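Local atomic coordinates of regulatory protein of LacI family (Chloroflexus aggregans, PDB entry 3BBL), a protein that probably regulates transcription as a DNA-binding member of the LacI family, its periplasmic-binding-protein-like core presumably sensing a small effector. Residues G112-Q115 and A116-L120; E149-T153 and A154-I158. One frame throughout, in Å; residues are numbered along the deposited sequence.

Interaction 1 (G112-Q115 and A116-L120)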
# COMPACT_ATOMS: atom_id res chain seq x y z
N GLY A 112 0.31 -15.97 -15.82
CA GLY A 112 -0.74 -15.48 -14.95
C GLY A 112 -2.06 -15.28 -15.66
O GLY A 112 -3.08 -15.81 -15.24
N THR A 113 -2.04 -14.50 -16.73
CA THR A 113 -3.25 -14.23 -17.50
C THR A 113 -3.74 -15.48 -18.23
O THR A 113 -4.93 -15.71 -18.32
CB THR A 113 -3.01 -13.12 -18.52
OG1 THR A 113 -1.85 -13.44 -19.30
CG2 THR A 113 -2.76 -11.81 -17.82
N ARG A 114 -2.82 -16.29 -18.74
CA ARG A 114 -3.23 -17.50 -19.43
C ARG A 114 -4.08 -18.35 -18.50
O ARG A 114 -5.17 -18.83 -18.86
CB ARG A 114 -2.00 -18.31 -19.89
CG ARG A 114 -2.36 -19.61 -20.60
CD ARG A 114 -1.13 -20.27 -21.21
NE ARG A 114 -0.13 -20.60 -20.20
CZ ARG A 114 1.13 -20.16 -20.21
NH1 ARG A 114 1.58 -19.36 -21.19
NH2 ARG A 114 1.95 -20.50 -19.22
N GLN A 115 -3.59 -18.52 -17.27
CA GLN A 115 -4.29 -19.31 -16.28
C GLN A 115 -5.66 -18.70 -15.97
O GLN A 115 -6.66 -19.42 -15.86
CB GLN A 115 -3.44 -19.36 -15.01
CG GLN A 115 -3.73 -20.52 -14.09
CD GLN A 115 -2.88 -20.46 -12.84
OE1 GLN A 115 -1.70 -20.11 -12.90
NE2 GLN A 115 -3.48 -20.81 -11.70
N ALA A 116 -5.71 -17.39 -15.83
CA ALA A 116 -6.96 -16.71 -15.54
C ALA A 116 -7.94 -16.97 -16.67
O ALA A 116 -9.09 -17.35 -16.43
CB ALA A 116 -6.73 -15.21 -15.36
N VAL A 117 -7.50 -16.78 -17.91
CA VAL A 117 -8.37 -17.00 -19.05
C VAL A 117 -8.81 -18.46 -19.17
O VAL A 117 -9.97 -18.73 -19.46
CB VAL A 117 -7.70 -16.55 -20.37
CG1 VAL A 117 -8.64 -16.77 -21.53
CG2 VAL A 117 -7.36 -15.08 -20.29
N GLU A 118 -7.90 -19.39 -18.92
CA GLU A 118 -8.25 -20.82 -18.99
C GLU A 118 -9.36 -21.11 -18.00
O GLU A 118 -10.27 -21.89 -18.27
CB GLU A 118 -7.04 -21.70 -18.66
CG GLU A 118 -5.91 -21.59 -19.68
CD GLU A 118 -4.70 -22.41 -19.31
OE1 GLU A 118 -4.44 -22.55 -18.10
OE2 GLU A 118 -4.00 -22.89 -20.22
N TYR A 119 -9.27 -20.48 -16.83
CA TYR A 119 -10.28 -20.66 -15.80
C TYR A 119 -11.64 -20.18 -16.30
O TYR A 119 -12.65 -20.86 -16.14
CB TYR A 119 -9.90 -19.90 -14.53
CG TYR A 119 -10.92 -20.08 -13.44
CD1 TYR A 119 -10.91 -21.20 -12.62
CD2 TYR A 119 -11.95 -19.15 -13.27
CE1 TYR A 119 -11.91 -21.41 -11.67
CE2 TYR A 119 -12.95 -19.34 -12.32
CZ TYR A 119 -12.93 -20.47 -11.53
OH TYR A 119 -13.93 -20.66 -10.61
N LEU A 120 -11.68 -18.99 -16.90
CA LEU A 120 -12.93 -18.46 -17.42
C LEU A 120 -13.48 -19.39 -18.51
O LEU A 120 -14.66 -19.71 -18.51
CB LEU A 120 -12.72 -17.04 -17.96
CG LEU A 120 -12.41 -16.02 -16.86
CD1 LEU A 120 -11.94 -14.72 -17.50
CD2 LEU A 120 -13.64 -15.79 -15.99

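Interaction 2 (E149-T153 and A154-I158)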
# COMPACT_ATOMS: atom_id res chain seq x y z
N GLU A 149 -2.76 -16.37 -25.99
CA GLU A 149 -2.44 -17.79 -26.02
C GLU A 149 -3.61 -18.66 -25.57
O GLU A 149 -3.92 -19.66 -26.20
CB GLU A 149 -1.22 -18.09 -25.14
CG GLU A 149 0.10 -17.97 -25.86
CD GLU A 149 1.29 -17.99 -24.91
OE1 GLU A 149 1.30 -18.82 -23.97
OE2 GLU A 149 2.22 -17.17 -25.12
N ALA A 150 -4.24 -18.29 -24.46
CA ALA A 150 -5.36 -19.07 -23.96
C ALA A 150 -6.53 -19.04 -24.94
O ALA A 150 -7.15 -20.07 -25.21
CB ALA A 150 -5.80 -18.55 -22.60
N MSE A 151 -6.83 -17.86 -25.49
CA MSE A 151 -7.95 -17.73 -26.42
C MSE A 151 -7.65 -18.54 -27.69
O MSE A 151 -8.50 -19.28 -28.18
CB MSE A 151 -8.20 -16.25 -26.77
CG MSE A 151 -8.59 -15.36 -25.61
SE MSE A 151 -10.30 -16.00 -24.74
CE MSE A 151 -11.50 -15.02 -25.98
N GLN A 152 -6.42 -18.42 -28.20
CA GLN A 152 -5.99 -19.15 -29.38
C GLN A 152 -6.09 -20.66 -29.16
O GLN A 152 -6.61 -21.40 -29.98
CB GLN A 152 -4.55 -18.77 -29.72
CG GLN A 152 -3.90 -19.62 -30.79
CD GLN A 152 -4.37 -19.27 -32.18
OE1 GLN A 152 -4.16 -18.15 -32.64
NE2 GLN A 152 -5.00 -20.23 -32.86
N THR A 153 -5.58 -21.13 -28.02
CA THR A 153 -5.62 -22.55 -27.70
C THR A 153 -7.05 -23.09 -27.63
O THR A 153 -7.31 -24.20 -28.07
CB THR A 153 -4.90 -22.82 -26.36
OG1 THR A 153 -3.50 -22.56 -26.51
CG2 THR A 153 -5.11 -24.26 -25.91
N ALA A 154 -7.97 -22.31 -27.08
CA ALA A 154 -9.36 -22.77 -26.98
C ALA A 154 -10.09 -22.51 -28.28
O ALA A 154 -11.25 -22.86 -28.44
CB ALA A 154 -10.07 -22.07 -25.83
N GLN A 155 -9.38 -21.89 -29.22
CA GLN A 155 -9.92 -21.54 -30.52
C GLN A 155 -11.14 -20.65 -30.42
O GLN A 155 -12.17 -20.89 -31.05
CB GLN A 155 -10.25 -22.80 -31.34
CG GLN A 155 -10.54 -22.48 -32.79
CD GLN A 155 -9.39 -21.73 -33.44
OE1 GLN A 155 -8.31 -22.29 -33.64
NE2 GLN A 155 -9.62 -20.46 -33.75
N LEU A 156 -11.03 -19.60 -29.63
CA LEU A 156 -12.11 -18.64 -29.47
C LEU A 156 -11.71 -17.39 -30.23
O LEU A 156 -10.53 -17.10 -30.40
CB LEU A 156 -12.33 -18.30 -28.00
CG LEU A 156 -12.94 -19.40 -27.12
CD1 LEU A 156 -12.94 -18.96 -25.66
CD2 LEU A 156 -14.35 -19.71 -27.61
N PRO A 157 -12.70 -16.62 -30.71
CA PRO A 157 -12.43 -15.39 -31.45
C PRO A 157 -11.59 -14.42 -30.63
O PRO A 157 -11.81 -14.27 -29.44
CB PRO A 157 -13.81 -14.82 -31.71
CG PRO A 157 -14.69 -16.02 -31.73
CD PRO A 157 -14.15 -16.84 -30.59
N ILE A 158 -10.62 -13.79 -31.27
CA ILE A 158 -9.80 -12.79 -30.62
C ILE A 158 -10.20 -11.51 -31.33
O ILE A 158 -9.63 -11.15 -32.36
CB ILE A 158 -8.32 -13.11 -30.80
CG1 ILE A 158 -7.99 -14.40 -30.05
CG2 ILE A 158 -7.47 -11.96 -30.31
CD1 ILE A 158 -6.57 -14.88 -30.20

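Interaction 1 (G112-Q115 and A116-L120)
The carboxylate of Glu-118 turns one face toward Arg-114, whose CG methylene lies over it, 3.7 Å from OE2. Guanidinium and carboxylate planes stand 60° apart, and the two side chains run alongside each other, pointing the same way, one helical turn apart. The charged ends fall short of a salt bridge, NE and OE2 being 4.5 Å apart, since the bend at chi3 carries the guanidinium on to Glu-149, with which NH1 forms a salt bridge; at most a weaker attraction to Glu-118 is likely. With its CG anti to the carbonyl carbon (chi1 -65°), Glu-118 folds back along the helix, and its CG reaches 3.0 Å from Arg-114 O, a tight fit.

Beneath lies ordinary alpha-helical bonding: Val-117 N to Thr-113 O and Glu-118 N to Arg-114 O, both 2.8 Å, flanked by Ala-116 N to Gly-112 O and Tyr-119 N to Gln-115 O. Long polar chains suit the outer face, small and branched apolar ones the inner.

Thus helix 109-123 is amphipathic: Ala-116 and Leu-120 rest on strands 191-194 and 219-223, Gln-115 and Tyr-119 touch Leu-274 of strand 267-275, and Val-117 meets helix 138-153.

Interaction 2 (E149-T153 and A154-I158)
Leu-156 N donates to Met-151 O over 2.9 Å, and the N-H points almost straight at the oxygen (177°). Its companion, Gln-155 N to Gln-152 O, is also 2.9 Å long but more bent, the donor standing above the carbonyl plane and away from the lone pairs. Together they make a Schellman motif, with Gln-155 at positive phi (58°) turning the chain out of the helix. The last regular helical bond is Ala-154 N to Ala-150 O (3.0 Å). One turn back, Glu-149 O is gripped twice by Thr-153, through its backbone N and through OG1, from opposite faces of the carbonyl plane. Threonine suits this last turn because its hydroxyl, lying beside its own backbone N, can fold back onto that oxygen.

The apolar half of the motif is carried by Met-151, a selenomethionine. Such caps commonly pair an apolar residue in the last turn with another just beyond the turn, and Met-151 and Leu-156 fill these places. Bends at chi2 and chi3 curl the selenomethionine chain so that CE comes 3.9 Å from Leu-156 CB and 3.6 Å from Pro-157 O, while SE faces Leu-156 CD1. The flexible, unbranched chain can follow the turning backbone in this way. Ile-158 then folds back over the base of the same side chain, its CG1 3.8 Å from Met-151 CB. On the outer side, Gln-152 and Gln-155 lie alongside each other with amide planes nearly perpendicular (82°), polar chains suited to an exposed surface.

The motif ends helix 138-153 and starts the loop to strand 163-165. Its buried side faces helix 109-123: Ala-150 and Met-151 pack on Val-117, and Ala-154 touches Ile-121.

How the interactions relate
Both interactions are local and only partly buried, but they occupy different places: interaction 1 lies within a helix that rests on the sheet, interaction 2 where the adjoining helix ends, farther from the centre of the chain and more exposed. The first therefore keeps regular helical bonding, whereas the second keeps it as far as Ala-154 and then changes to a capping pattern and covers the break with apolar side chains. Their centres are 11 Å apart, and the two helices meet directly. Val-117 CG1 approaches Ala-150 CB to 3.5 Å and the selenium of Met-151 to 3.7 Å, and beside this apolar seam lies the salt bridge between Arg-114 NH1 and Glu-149 OE1 (2.8 Å).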